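Local coordinates for ABC transporter, periplasmic substrate-binding protein (PDB 2HPG), which probably captures a small solute in the periplasm and delivers it to a tripartite ATP-independent (TRAP) membrane transporter, at residues A298-A301 and Y302-G306; D290-A293 and F294-A298. All coordinates share one frame; numbering follows the deposited sequence.

Contact 1: A298-A301 and Y302-G306; sequences AKQA and YKNLG
Q300 and N304, one turn apart on the exposed side of the helix, join their side-chain amides. NE2 of Q300 donates to OD1 of N304 at 2.6 Å with an N-H...O angle of 147°. The two amide planes are turned 61° against each other, and the donor rises obliquely out of the carbonyl plane of N304. Q300 reaches this position because CG lies anti to its backbone N (chi1 -167°) and the chain then folds back at chi2. The other end of the same amide meets K303, whose aliphatic chain bends round until CE stands 3.3 Å from Q300 OE1. Beneath this polar pair the backbone of helix 291-305 runs out its last turns: K303 N, N304 N and L305 N bond to the carbonyls of K299, Q300 and A301. The helix ends in a Schellman motif, with G306 as the C-prime residue at positive phi and its N bonded to K303 O at 3.3 Å. On the buried side the ring of Y302 leans back along the preceding turn and presents its edge to A298 O, which lies near the ring plane, 3.4 Å from CD2 of Y302. Its hydroxyl is hydrogen-bonded to A90 O, which fixes the far end of the ring, while V86, L89 and L311 pack round it. L305 sets CB 3.6 Å from A301 O, on the side of the helix where A301 touches S175, and N304 and L305 touch E171, of helix 167-176.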
loop_
_atom_site.group_PDB
_atom_site.type_symbol
_atom_site.label_atom_id
_atom_site.label_comp_id
_atom_site.label_asym_id
_atom_site.label_seq_id
_atom_site.Cartn_x
_atom_site.Cartn_y
_atom_site.Cartn_z
ATOM N N ALA A 298 -1.267 4.058 18.553
ATOM C CA ALA A 298 -0.404 3.904 17.376
ATOM C C ALA A 298 1.000 4.509 17.549
ATOM O O ALA A 298 1.979 3.957 17.040
ATOM C CB ALA A 298 -1.081 4.491 16.132
ATOM N N LYS A 299 1.092 5.627 18.270
ATOM C CA LYS A 299 2.373 6.320 18.509
ATOM C C LYS A 299 3.465 5.395 19.037
ATOM O O LYS A 299 4.630 5.566 18.710
ATOM C CB LYS A 299 2.193 7.515 19.464
ATOM C CG LYS A 299 1.307 8.656 18.906
ATOM C CD LYS A 299 1.979 9.421 17.737
ATOM C CE LYS A 299 1.328 10.801 17.485
ATOM N NZ LYS A 299 2.280 11.808 16.893
ATOM N N GLN A 300 3.098 4.398 19.830
ATOM C CA GLN A 300 4.083 3.457 20.371
ATOM C C GLN A 300 4.769 2.568 19.302
ATOM O O GLN A 300 5.879 2.080 19.514
ATOM C CB GLN A 300 3.435 2.579 21.446
ATOM C CG GLN A 300 4.422 1.764 22.308
ATOM C CD GLN A 300 5.449 2.640 23.032
ATOM O OE1 GLN A 300 5.107 3.671 23.614
ATOM N NE2 GLN A 300 6.712 2.231 22.987
ATOM N N ALA A 301 4.106 2.332 18.173
ATOM C CA ALA A 301 4.741 1.633 17.057
ATOM C C ALA A 301 5.826 2.514 16.432
ATOM O O ALA A 301 6.896 2.032 16.080
ATOM C CB ALA A 301 3.699 1.233 16.010
ATOM N N TYR A 302 5.553 3.806 16.316
ATOM C CA TYR A 302 6.532 4.746 15.783
ATOM C C TYR A 302 7.796 4.740 16.664
ATOM O O TYR A 302 8.930 4.686 16.157
ATOM C CB TYR A 302 5.949 6.151 15.678
ATOM C CG TYR A 302 4.903 6.317 14.588
ATOM C CD1 TYR A 302 5.174 7.035 13.437
ATOM C CD2 TYR A 302 3.636 5.754 14.717
ATOM C CE1 TYR A 302 4.210 7.188 12.434
ATOM C CE2 TYR A 302 2.677 5.899 13.721
ATOM C CZ TYR A 302 2.973 6.605 12.581
ATOM O OH TYR A 302 2.014 6.745 11.604
ATOM N N LYS A 303 7.594 4.734 17.979
ATOM C CA LYS A 303 8.698 4.694 18.930
ATOM C C LYS A 303 9.436 3.354 18.936
ATOM O O LYS A 303 10.662 3.327 18.951
ATOM C CB LYS A 303 8.172 5.026 20.329
ATOM C CG LYS A 303 7.762 6.506 20.489
ATOM C CD LYS A 303 6.976 6.805 21.791
ATOM C CE LYS A 303 7.378 5.907 22.969
ATOM N NZ LYS A 303 8.850 5.869 23.241
ATOM N N ASN A 304 8.705 2.242 18.924
ATOM C CA ASN A 304 9.342 0.928 18.925
ATOM C C ASN A 304 10.253 0.675 17.708
ATOM O O ASN A 304 11.249 -0.056 17.803
ATOM C CB ASN A 304 8.297 -0.184 19.038
ATOM C CG ASN A 304 7.641 -0.229 20.405
ATOM O OD1 ASN A 304 7.900 0.630 21.256
ATOM N ND2 ASN A 304 6.774 -1.235 20.624
ATOM N N LEU A 305 9.911 1.282 16.579
ATOM C CA LEU A 305 10.661 1.097 15.351
ATOM C C LEU A 305 11.669 2.204 15.095
ATOM O O LEU A 305 12.510 2.042 14.237
ATOM C CB LEU A 305 9.715 0.959 14.143
ATOM C CG LEU A 305 8.925 -0.354 14.087
ATOM C CD1 LEU A 305 7.969 -0.384 12.903
ATOM C CD2 LEU A 305 9.873 -1.547 14.034
ATOM N N GLY A 306 11.573 3.318 15.812
ATOM C CA GLY A 306 12.489 4.443 15.636
ATOM C C GLY A 306 12.136 5.358 14.481
ATOM O O GLY A 306 13.035 5.874 13.799
#

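Contact 2: D290-A293 and F294-A298; sequences DKEA and FMEKA
E292 and E296 bring their carboxylates together on the exposed side of the first helical turns, OE2 to OE2 at 2.7 Å, with the two planes almost perpendicular at 88°. Different conformations make this meeting possible. E292 has CG anti to the backbone N (chi1 177°) and bends at chi2, whereas E296 has CG beside its N and runs on extended, so that its OE2 also lies 3.3 Å from CG of E292. Beside the glutamates, selenomethionine M295 stretches back along the chain beyond CG and lays its terminal methyl CE 3.8 Å from CB of K291, an apolar touch crossing at a slant. Y91, D94 and F95 lie against M295. F294, on the buried side, swings its ring back toward the start of the helix and holds CD2 3.2 Å from D290 O, with CA of K291 at the ring edge. D290 is the N-cap: its OD1 accepts a weak bond of 3.3 Å from A293 N. Among the backbone bonds that follow, M295 N donates to K291 O at 2.8 Å. Two acidic oxygens as close as those of E292 and E296 would repel if both groups were ionised, so one carboxyl group probably holds a proton, and the neighbouring charge would be expected to lower its acidity.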
loop_
_atom_site.group_PDB
_atom_site.type_symbol
_atom_site.label_atom_id
_atom_site.label_comp_id
_atom_site.label_asym_id
_atom_site.label_seq_id
_atom_site.Cartn_x
_atom_site.Cartn_y
_atom_site.Cartn_z
ATOM N N ASP A 290 -13.699 4.961 18.914
ATOM C CA ASP A 290 -12.809 5.897 19.572
ATOM C C ASP A 290 -11.495 5.988 18.784
ATOM O O ASP A 290 -10.507 5.402 19.191
ATOM C CB ASP A 290 -12.542 5.406 20.994
ATOM C CG ASP A 290 -11.919 6.468 21.859
ATOM O OD1 ASP A 290 -11.598 7.562 21.335
ATOM O OD2 ASP A 290 -11.768 6.206 23.074
ATOM N N LYS A 291 -11.496 6.703 17.654
ATOM C CA LYS A 291 -10.327 6.724 16.757
ATOM C C LYS A 291 -9.135 7.448 17.398
ATOM O O LYS A 291 -7.995 7.040 17.220
ATOM C CB LYS A 291 -10.673 7.327 15.390
ATOM C CG LYS A 291 -11.521 6.377 14.509
ATOM C CD LYS A 291 -11.834 6.972 13.124
ATOM C CE LYS A 291 -10.698 6.775 12.133
ATOM N NZ LYS A 291 -10.981 7.445 10.852
ATOM N N GLU A 292 -9.405 8.495 18.177
ATOM C CA GLU A 292 -8.345 9.166 18.944
ATOM C C GLU A 292 -7.626 8.202 19.898
ATOM O O GLU A 292 -6.405 8.257 20.039
ATOM C CB GLU A 292 -8.925 10.383 19.698
ATOM C CG GLU A 292 -7.942 11.149 20.618
ATOM C CD GLU A 292 -6.816 11.889 19.885
ATOM O OE1 GLU A 292 -6.844 11.996 18.643
ATOM O OE2 GLU A 292 -5.889 12.379 20.571
ATOM N N ALA A 293 -8.356 7.307 20.545
ATOM C CA ALA A 293 -7.729 6.322 21.419
ATOM C C ALA A 293 -6.771 5.413 20.622
ATOM O O ALA A 293 -5.704 5.018 21.122
ATOM C CB ALA A 293 -8.778 5.482 22.119
ATOM N N PHE A 294 -7.155 5.093 19.386
ATOM C CA PHE A 294 -6.336 4.234 18.514
ATOM C C PHE A 294 -5.114 5.004 18.016
ATOM O O PHE A 294 -4.001 4.478 18.018
ATOM C CB PHE A 294 -7.162 3.695 17.341
ATOM C CG PHE A 294 -8.045 2.541 17.706
ATOM C CD1 PHE A 294 -7.525 1.276 17.845
ATOM C CD2 PHE A 294 -9.407 2.723 17.902
ATOM C CE1 PHE A 294 -8.338 0.205 18.190
ATOM C CE2 PHE A 294 -10.231 1.654 18.228
ATOM C CZ PHE A 294 -9.696 0.396 18.375
HETATM N N MSE A 295 -5.324 6.249 17.611
HETATM C CA MSE A 295 -4.224 7.099 17.189
HETATM C C MSE A 295 -3.189 7.239 18.295
HETATM O O MSE A 295 -1.985 7.221 18.028
HETATM C CB MSE A 295 -4.741 8.457 16.750
HETATM C CG MSE A 295 -5.503 8.383 15.453
HETATM SE SE MSE A 295 -6.367 9.990 14.868
HETATM C CE MSE A 295 -7.772 9.180 13.775
ATOM N N GLU A 296 -3.656 7.352 19.540
ATOM C CA GLU A 296 -2.763 7.490 20.688
ATOM C C GLU A 296 -1.976 6.190 20.930
ATOM O O GLU A 296 -0.786 6.229 21.202
ATOM C CB GLU A 296 -3.551 7.964 21.935
ATOM C CG GLU A 296 -4.041 9.427 21.809
ATOM C CD GLU A 296 -5.002 9.884 22.925
ATOM O OE1 GLU A 296 -5.264 9.097 23.865
ATOM O OE2 GLU A 296 -5.512 11.041 22.860
ATOM N N LYS A 297 -2.631 5.042 20.806
ATOM C CA LYS A 297 -1.938 3.762 20.892
ATOM C C LYS A 297 -0.929 3.584 19.751
ATOM O O LYS A 297 0.136 3.034 19.967
ATOM C CB LYS A 297 -2.927 2.595 20.864
ATOM C CG LYS A 297 -3.757 2.432 22.100
ATOM C CD LYS A 297 -2.950 1.881 23.246
ATOM C CE LYS A 297 -3.848 1.570 24.428
ATOM N NZ LYS A 297 -3.118 1.638 25.735
ATOM N N ALA A 298 -1.267 4.058 18.553
ATOM C CA ALA A 298 -0.404 3.904 17.376
ATOM C C ALA A 298 1.000 4.509 17.549
ATOM O O ALA A 298 1.979 3.957 17.040
ATOM C CB ALA A 298 -1.081 4.491 16.132
#

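In the fold
Followed from the N terminus, contact 2 comes first, after the loop that follows strand 282-284, at D290, the N-cap of helix 291-305, itself bonded through its backbone to R151. Contact 1 takes up the same helix at A298, the residue the two share, and carries it to its end before helix 308-318. Neither encloses a loop: they follow one another, with centres about 13 Å apart, and neither nest nor cross. Together they span the helix, which has one exposed and one buried side. Both halves meet Y91 and helix 92-95, where M295 and K299 each reach F95; the first also rests on P153, the second on V86, L89, A90 and helices 167-176 and 308-318.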